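BLUF domain-containing protein (Acinetobacter baumannii, PDB 6W6Z) probably acts as a blue-light photoreceptor, holding a flavin nucleotide in a BLUF domain and sensing light through it. Local coordinates at residues A8-E13 against D46-Q51; T27-F32 against W92-V97. All coordinates share one frame; numbering follows the deposited sequence.

Contact 1. Residues A8-E13 against D46-Q51; sequences ASQRNE and DNAFFQ. With FMN (flavin mononucleotide), chain B.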
loop_
_atom_site.group_PDB
_atom_site.type_symbol
_atom_site.label_atom_id
_atom_site.label_comp_id
_atom_site.label_asym_id
_atom_site.label_seq_id
_atom_site.Cartn_x
_atom_site.Cartn_y
_atom_site.Cartn_z
ATOM N N ALA A 8 -1.587 -7.446 -2.837
ATOM C CA ALA A 8 -0.128 -7.427 -2.886
ATOM C C ALA A 8 0.284 -7.540 -4.360
ATOM O O ALA A 8 -0.536 -7.985 -5.220
ATOM C CB ALA A 8 0.451 -8.512 -1.996
ATOM N N SER A 9 1.470 -7.051 -4.676
ATOM C CA SER A 9 1.974 -6.987 -6.078
ATOM C C SER A 9 3.497 -7.117 -6.081
ATOM O O SER A 9 4.130 -6.911 -5.036
ATOM C CB SER A 9 1.566 -5.705 -6.772
ATOM O OG SER A 9 2.235 -4.600 -6.182
ATOM N N GLN A 10 4.046 -7.469 -7.235
ATOM C CA GLN A 10 5.512 -7.486 -7.459
ATOM C C GLN A 10 5.920 -6.144 -8.065
ATOM O O GLN A 10 5.264 -5.624 -9.017
ATOM C CB GLN A 10 5.885 -8.661 -8.360
ATOM C CG GLN A 10 7.387 -8.884 -8.414
ATOM C CD GLN A 10 7.957 -9.471 -7.142
ATOM O OE1 GLN A 10 7.232 -9.942 -6.281
ATOM N NE2 GLN A 10 9.274 -9.483 -7.023
ATOM N N ARG A 11 6.976 -5.548 -7.543
ATOM C CA ARG A 11 7.456 -4.302 -8.161
ATOM C C ARG A 11 8.019 -4.641 -9.538
ATOM O O ARG A 11 8.709 -5.662 -9.637
ATOM C CB ARG A 11 8.558 -3.662 -7.327
ATOM C CG ARG A 11 9.039 -2.383 -7.974
ATOM C CD ARG A 11 10.156 -1.786 -7.197
ATOM N NE ARG A 11 11.462 -2.285 -7.590
ATOM C CZ ARG A 11 12.147 -1.823 -8.635
ATOM N NH1 ARG A 11 11.628 -0.879 -9.411
ATOM N NH2 ARG A 11 13.333 -2.333 -8.903
ATOM N N ASN A 12 7.779 -3.788 -10.540
ATOM C CA ASN A 12 8.370 -3.982 -11.899
ATOM C C ASN A 12 9.878 -3.740 -11.854
ATOM O O ASN A 12 10.297 -2.589 -11.978
ATOM C CB ASN A 12 7.713 -3.110 -12.955
ATOM C CG ASN A 12 8.159 -3.458 -14.366
ATOM O OD1 ASN A 12 9.152 -4.147 -14.554
ATOM N ND2 ASN A 12 7.420 -2.990 -15.366
ATOM N N GLU A 13 10.651 -4.819 -11.822
ATOM C CA GLU A 13 12.124 -4.756 -11.659
ATOM C C GLU A 13 12.738 -4.161 -12.937
ATOM O O GLU A 13 13.912 -3.789 -12.910
ATOM C CB GLU A 13 12.711 -6.131 -11.332
ATOM C CG GLU A 13 12.197 -6.745 -10.031
ATOM C CD GLU A 13 11.089 -7.782 -10.192
ATOM O OE1 GLU A 13 10.557 -7.904 -11.310
ATOM O OE2 GLU A 13 10.756 -8.465 -9.196
ATOM N N ASP A 46 11.493 -5.889 -0.364
ATOM C CA ASP A 46 11.883 -7.090 -1.136
ATOM C C ASP A 46 11.191 -7.087 -2.518
ATOM O O ASP A 46 10.657 -8.138 -2.953
ATOM C CB ASP A 46 11.564 -8.333 -0.288
ATOM C CG ASP A 46 12.554 -8.563 0.836
ATOM O OD1 ASP A 46 13.326 -7.651 1.090
ATOM O OD2 ASP A 46 12.568 -9.681 1.430
ATOM N N ASN A 47 11.244 -5.962 -3.228
ATOM C CA ASN A 47 10.724 -5.784 -4.620
ATOM C C ASN A 47 9.236 -6.115 -4.695
ATOM O O ASN A 47 8.806 -6.624 -5.745
ATOM C CB ASN A 47 11.484 -6.638 -5.643
ATOM C CG ASN A 47 12.879 -6.102 -5.912
ATOM O OD1 ASN A 47 13.107 -4.889 -5.863
ATOM N ND2 ASN A 47 13.821 -6.991 -6.186
ATOM N N ALA A 48 8.453 -5.790 -3.672
ATOM C CA ALA A 48 7.005 -6.086 -3.689
ATOM C C ALA A 48 6.255 -5.071 -2.843
ATOM O O ALA A 48 6.880 -4.434 -1.971
ATOM C CB ALA A 48 6.764 -7.505 -3.211
ATOM N N PHE A 49 4.971 -4.922 -3.138
ATOM C CA PHE A 49 4.062 -4.004 -2.412
ATOM C C PHE A 49 2.951 -4.774 -1.713
ATOM O O PHE A 49 2.476 -5.816 -2.140
ATOM C CB PHE A 49 3.428 -3.022 -3.386
ATOM C CG PHE A 49 4.360 -2.099 -4.097
ATOM C CD1 PHE A 49 4.870 -0.966 -3.448
ATOM C CD2 PHE A 49 4.684 -2.307 -5.435
ATOM C CE1 PHE A 49 5.668 -0.067 -4.136
ATOM C CE2 PHE A 49 5.528 -1.423 -6.097
ATOM C CZ PHE A 49 6.004 -0.292 -5.448
ATOM N N PHE A 50 2.428 -4.145 -0.686
ATOM C CA PHE A 50 1.147 -4.507 -0.069
ATOM C C PHE A 50 0.416 -3.192 0.071
ATOM O O PHE A 50 1.083 -2.233 0.480
ATOM C CB PHE A 50 1.310 -5.215 1.275
ATOM C CG PHE A 50 -0.005 -5.320 2.019
ATOM C CD1 PHE A 50 -0.526 -4.246 2.736
ATOM C CD2 PHE A 50 -0.787 -6.455 1.883
ATOM C CE1 PHE A 50 -1.760 -4.335 3.363
ATOM C CE2 PHE A 50 -2.017 -6.555 2.534
ATOM C CZ PHE A 50 -2.517 -5.487 3.243
ATOM N N GLN A 51 -0.832 -3.116 -0.361
ATOM C CA GLN A 51 -1.587 -1.876 -0.141
ATOM C C GLN A 51 -2.949 -2.191 0.446
ATOM O O GLN A 51 -3.604 -3.178 0.038
ATOM C CB GLN A 51 -1.700 -1.063 -1.423
ATOM C CG GLN A 51 -2.217 0.331 -1.161
ATOM C CD GLN A 51 -2.238 1.203 -2.390
ATOM O OE1 GLN A 51 -2.528 0.735 -3.495
ATOM N NE2 GLN A 51 -1.881 2.474 -2.209
HETATM N N1 FMN B . -2.901 6.226 -7.078
HETATM C C2 FMN B . -3.777 6.795 -6.233
HETATM O O2 FMN B . -4.485 7.754 -6.679
HETATM N N3 FMN B . -4.010 6.297 -5.001
HETATM C C4 FMN B . -3.333 5.252 -4.499
HETATM O O4 FMN B . -3.515 4.817 -3.365
HETATM C C4A FMN B . -2.320 4.624 -5.338
HETATM N N5 FMN B . -1.586 3.607 -4.938
HETATM C C5A FMN B . -0.719 3.047 -5.819
HETATM C C6 FMN B . 0.042 1.989 -5.376
HETATM C C7 FMN B . 0.922 1.350 -6.233
HETATM C C7M FMN B . 1.730 0.217 -5.681
HETATM C C8 FMN B . 1.187 1.879 -7.582
HETATM C C8M FMN B . 2.210 1.167 -8.455
HETATM C C9 FMN B . 0.415 2.941 -8.023
HETATM C C9A FMN B . -0.492 3.557 -7.168
HETATM N N10 FMN B . -1.233 4.666 -7.555
HETATM C C10 FMN B . -2.159 5.187 -6.674
HETATM C "C1'" FMN B . -1.093 5.313 -8.904
HETATM C "C2'" FMN B . -2.109 4.923 -9.953
HETATM O "O2'" FMN B . -1.789 3.606 -10.432
HETATM C "C3'" FMN B . -2.007 5.949 -11.112
HETATM O "O3'" FMN B . -0.646 6.193 -11.485
HETATM C "C4'" FMN B . -2.534 7.323 -10.749
HETATM O "O4'" FMN B . -3.882 7.206 -10.239
HETATM C "C5'" FMN B . -2.562 8.242 -11.995
HETATM O "O5'" FMN B . -3.442 7.770 -13.038
HETATM P P FMN B . -3.730 8.600 -14.431
HETATM O O1P FMN B . -2.717 8.012 -15.396
HETATM O O2P FMN B . -5.182 8.248 -14.703
HETATM O O3P FMN B . -3.481 10.072 -14.150
#
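S9 and F49 face each other as an antiparallel hydrogen-bonded pair, and their side chains leave the sheet on the same face, the one turned to the flavin. S9 N donates a hydrogen bond to F49 O at 3.0 Å, and F49 N returns a bond to S9 O. The hydroxyl of S9 lies at the edge of the F49 ring, near its plane, with OG 3.4 Å from CD2 of F49; chi1 of 68° sets OG between the backbone N and the carbonyl carbon, and its polar partner there is H73. One face of the same ring receives a methyl of the flavin: FMN C7M sits over the ring centre, 3.8 Å above its plane. R11 passes the ring obliquely, its CB 4.0 Å from F49 CE2. These are neighbouring strands of the BLUF domain's sheet, 2-11 and 48-54, which reach the isoalloxazine through F49 and Q51. Two residues on, Q51 points its amide at the flavin, and NE2 donates to FMN N5 at 3.0 Å, with a weak second bond to FMN O4; the OH of Y7 meets Q51 OE1. At the turn before strand 48-54, R11 N donates to N47 O from above the carbonyl plane (2.8 Å). The guanidinium of R11, bonded to the carbonyl of N15, turns an edge toward N47 OD1, the two planes 53° apart. On the other face, beside A48, Q10 bends at chi2 (73°) and sends NE2 to E13 OE2 in a nearly straight 2.8 Å bond, with E13 OE2 almost in the amide plane of Q10.

Contact 2. Residues T27-F32 against W92-V97; sequences TEARDF and WSMKYV. With FMN (flavin mononucleotide), chain B.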
loop_
_atom_site.group_PDB
_atom_site.type_symbol
_atom_site.label_atom_id
_atom_site.label_comp_id
_atom_site.label_asym_id
_atom_site.label_seq_id
_atom_site.Cartn_x
_atom_site.Cartn_y
_atom_site.Cartn_z
ATOM N N THR A 27 3.358 10.666 -4.065
ATOM C CA THR A 27 2.862 11.996 -4.500
ATOM C C THR A 27 1.488 11.830 -5.159
ATOM O O THR A 27 0.584 12.591 -4.780
ATOM C CB THR A 27 3.800 12.685 -5.494
ATOM O OG1 THR A 27 5.053 12.882 -4.856
ATOM C CG2 THR A 27 3.243 14.011 -5.962
ATOM N N GLU A 28 1.351 10.917 -6.120
ATOM C CA GLU A 28 0.063 10.705 -6.853
ATOM C C GLU A 28 -1.015 10.239 -5.865
ATOM O O GLU A 28 -2.132 10.822 -5.862
ATOM C CB GLU A 28 0.221 9.676 -7.966
ATOM C CG GLU A 28 1.151 10.110 -9.089
ATOM C CD GLU A 28 1.600 8.949 -9.957
ATOM O OE1 GLU A 28 0.809 8.005 -10.091
ATOM O OE2 GLU A 28 2.749 8.960 -10.472
ATOM N N ALA A 29 -0.706 9.212 -5.072
ATOM C CA ALA A 29 -1.677 8.574 -4.141
ATOM C C ALA A 29 -2.215 9.634 -3.174
ATOM O O ALA A 29 -3.419 9.762 -2.981
ATOM C CB ALA A 29 -1.025 7.445 -3.376
ATOM N N ARG A 30 -1.327 10.385 -2.556
ATOM C CA ARG A 30 -1.742 11.304 -1.474
ATOM C C ARG A 30 -2.667 12.403 -2.019
ATOM O O ARG A 30 -3.593 12.799 -1.277
ATOM C CB ARG A 30 -0.497 11.810 -0.757
ATOM C CG ARG A 30 0.050 10.788 0.226
ATOM C CD ARG A 30 1.489 10.999 0.624
ATOM N NE ARG A 30 1.906 9.944 1.516
ATOM C CZ ARG A 30 3.154 9.762 1.971
ATOM N NH1 ARG A 30 4.129 10.604 1.636
ATOM N NH2 ARG A 30 3.416 8.768 2.796
ATOM N N ASP A 31 -2.370 12.946 -3.196
ATOM C CA ASP A 31 -3.191 13.995 -3.859
ATOM C C ASP A 31 -4.541 13.405 -4.255
ATOM O O ASP A 31 -5.558 14.000 -3.849
ATOM C CB ASP A 31 -2.509 14.552 -5.109
ATOM N N PHE A 32 -4.569 12.280 -4.987
ATOM C CA PHE A 32 -5.836 11.686 -5.518
ATOM C C PHE A 32 -6.705 11.232 -4.342
ATOM O O PHE A 32 -7.934 11.451 -4.351
ATOM C CB PHE A 32 -5.602 10.533 -6.507
ATOM N N TRP A 92 -4.099 8.858 7.437
ATOM C CA TRP A 92 -3.249 8.993 6.218
ATOM C C TRP A 92 -4.030 8.804 4.924
ATOM O O TRP A 92 -4.620 7.711 4.712
ATOM C CB TRP A 92 -2.100 7.994 6.249
ATOM C CG TRP A 92 -1.312 7.965 7.519
ATOM C CD1 TRP A 92 -0.186 8.670 7.787
ATOM C CD2 TRP A 92 -1.522 7.102 8.653
ATOM N NE1 TRP A 92 0.281 8.358 9.027
ATOM C CE2 TRP A 92 -0.493 7.377 9.574
ATOM C CE3 TRP A 92 -2.447 6.100 8.960
ATOM C CZ2 TRP A 92 -0.396 6.734 10.810
ATOM C CZ3 TRP A 92 -2.368 5.472 10.182
ATOM C CH2 TRP A 92 -1.357 5.784 11.096
ATOM N N SER A 93 -3.900 9.771 4.021
ATOM C CA SER A 93 -4.296 9.674 2.594
ATOM C C SER A 93 -3.601 8.459 1.960
ATOM O O SER A 93 -4.310 7.623 1.333
ATOM C CB SER A 93 -4.032 10.957 1.871
ATOM O OG SER A 93 -4.960 11.918 2.361
ATOM N N MET A 94 -2.327 8.306 2.246
ATOM C CA MET A 94 -1.583 7.041 1.986
ATOM C C MET A 94 -0.330 6.981 2.850
ATOM O O MET A 94 0.679 7.613 2.484
ATOM C CB MET A 94 -1.170 6.930 0.522
ATOM C CG MET A 94 -0.598 5.561 0.185
ATOM S SD MET A 94 -1.552 4.121 0.773
ATOM C CE MET A 94 -3.156 4.521 0.081
ATOM N N LYS A 95 -0.391 6.211 3.934
ATOM C CA LYS A 95 0.751 5.979 4.833
ATOM C C LYS A 95 1.775 5.179 4.035
ATOM O O LYS A 95 1.374 4.334 3.248
ATOM C CB LYS A 95 0.338 5.212 6.091
ATOM C CG LYS A 95 1.412 5.093 7.152
ATOM C CD LYS A 95 0.986 4.315 8.359
ATOM C CE LYS A 95 1.933 4.470 9.520
ATOM N NZ LYS A 95 1.460 3.740 10.710
ATOM N N TYR A 96 3.038 5.426 4.287
ATOM C CA TYR A 96 4.129 4.624 3.716
ATOM C C TYR A 96 4.883 3.944 4.844
ATOM O O TYR A 96 5.391 4.641 5.734
ATOM C CB TYR A 96 5.047 5.494 2.883
ATOM C CG TYR A 96 6.106 4.691 2.176
ATOM C CD1 TYR A 96 5.758 3.640 1.339
ATOM C CD2 TYR A 96 7.432 4.940 2.366
ATOM C CE1 TYR A 96 6.710 2.894 0.670
ATOM C CE2 TYR A 96 8.403 4.221 1.690
ATOM C CZ TYR A 96 8.042 3.165 0.874
ATOM O OH TYR A 96 9.001 2.439 0.223
ATOM N N VAL A 97 5.019 2.622 4.739
ATOM C CA VAL A 97 5.792 1.788 5.705
ATOM C C VAL A 97 6.770 0.890 4.951
ATOM O O VAL A 97 6.378 0.243 3.980
ATOM C CB VAL A 97 4.823 0.961 6.562
ATOM C CG1 VAL A 97 5.542 0.112 7.584
ATOM C CG2 VAL A 97 3.803 1.842 7.222
HETATM N N1 FMN B . -2.901 6.226 -7.078
HETATM C C2 FMN B . -3.777 6.795 -6.233
HETATM O O2 FMN B . -4.485 7.754 -6.679
HETATM N N3 FMN B . -4.010 6.297 -5.001
HETATM C C4 FMN B . -3.333 5.252 -4.499
HETATM O O4 FMN B . -3.515 4.817 -3.365
HETATM C C4A FMN B . -2.320 4.624 -5.338
HETATM N N5 FMN B . -1.586 3.607 -4.938
HETATM C C5A FMN B . -0.719 3.047 -5.819
HETATM C C6 FMN B . 0.042 1.989 -5.376
HETATM C C7 FMN B . 0.922 1.350 -6.233
HETATM C C7M FMN B . 1.730 0.217 -5.681
HETATM C C8 FMN B . 1.187 1.879 -7.582
HETATM C C8M FMN B . 2.210 1.167 -8.455
HETATM C C9 FMN B . 0.415 2.941 -8.023
HETATM C C9A FMN B . -0.492 3.557 -7.168
HETATM N N10 FMN B . -1.233 4.666 -7.555
HETATM C C10 FMN B . -2.159 5.187 -6.674
HETATM C "C1'" FMN B . -1.093 5.313 -8.904
HETATM C "C2'" FMN B . -2.109 4.923 -9.953
HETATM O "O2'" FMN B . -1.789 3.606 -10.432
HETATM C "C3'" FMN B . -2.007 5.949 -11.112
HETATM O "O3'" FMN B . -0.646 6.193 -11.485
HETATM C "C4'" FMN B . -2.534 7.323 -10.749
HETATM O "O4'" FMN B . -3.882 7.206 -10.239
HETATM C "C5'" FMN B . -2.562 8.242 -11.995
HETATM O "O5'" FMN B . -3.442 7.770 -13.038
HETATM P P FMN B . -3.730 8.600 -14.431
HETATM O O1P FMN B . -2.717 8.012 -15.396
HETATM O O2P FMN B . -5.182 8.248 -14.703
HETATM O O3P FMN B . -3.481 10.072 -14.150
HETATM O O HOH W 1 -2.753 13.899 1.418
#
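M94 O is gripped by two nitrogens of one arginine. R30 comes side-on, giving NE at 2.8 Å from M94 O and NH2 at 3.0 Å from the same M94 O, with the carbonyl oxygen close to the guanidinium plane. The NH2 bond runs in the carbonyl plane, whereas NE is tilted 20° from it. The paired grip fixes the rotation of the guanidinium, and the positive charge would be expected to polarise the M94 peptide. A chain extended from CG to NE carries the group from the helix to that oxygen. Beyond it, the R30 and Y96 side chains cross at about a right angle, and R30 NH2 stands 3.7 Å from Y96 CB. One water bridges the helix carbonyl R30 O and the S93 hydroxyl, donating to R30 O and accepting from S93 OG. Nearer the flavin the contact is apolar: the methyl of A29 meets M94 CB at 3.9 Å. M94 leaves with CG anti to its own N (chi1 -171°), then bends twice, which brings CE within 3.5 Å of FMN O4. A29 CB also approaches the ring, 3.4 Å from FMN C4. One turn of helix thus supplies A29 against the flavin and the arginine that holds the opposing loop, while E28 OE1 lies 2.7 Å from FMN O3' and forms a salt bridge with R72. N33 and Q51 also bind the flavin, and M94 touches both; the site is a flavin inserted between helices 18-36 and 57-67 beside the sheet, as in other BLUF domains.

From the N terminus, strand 2-11 supplies the first half of contact 1 and the chain then enters helix 18-36, which carries the first half of contact 2. Strand 39-45 follows, and 48-54 comes back beside 2-11, closing contact 1 across a loop that contains the helix. Only after helix 57-67 and the outer strand 73-83 does the loop at 92-94, leading into strand 95-98, close contact 2 against the helix. Their segments alternate, so the two closures cross. Contact 1 joins neighbouring strands within the sheet; contact 2 ties the helix to the sheet's far edge. Their centres are 16 Å apart, yet they meet at the flavin, where Q51 NE2 packs 3.3 Å from M94 CE.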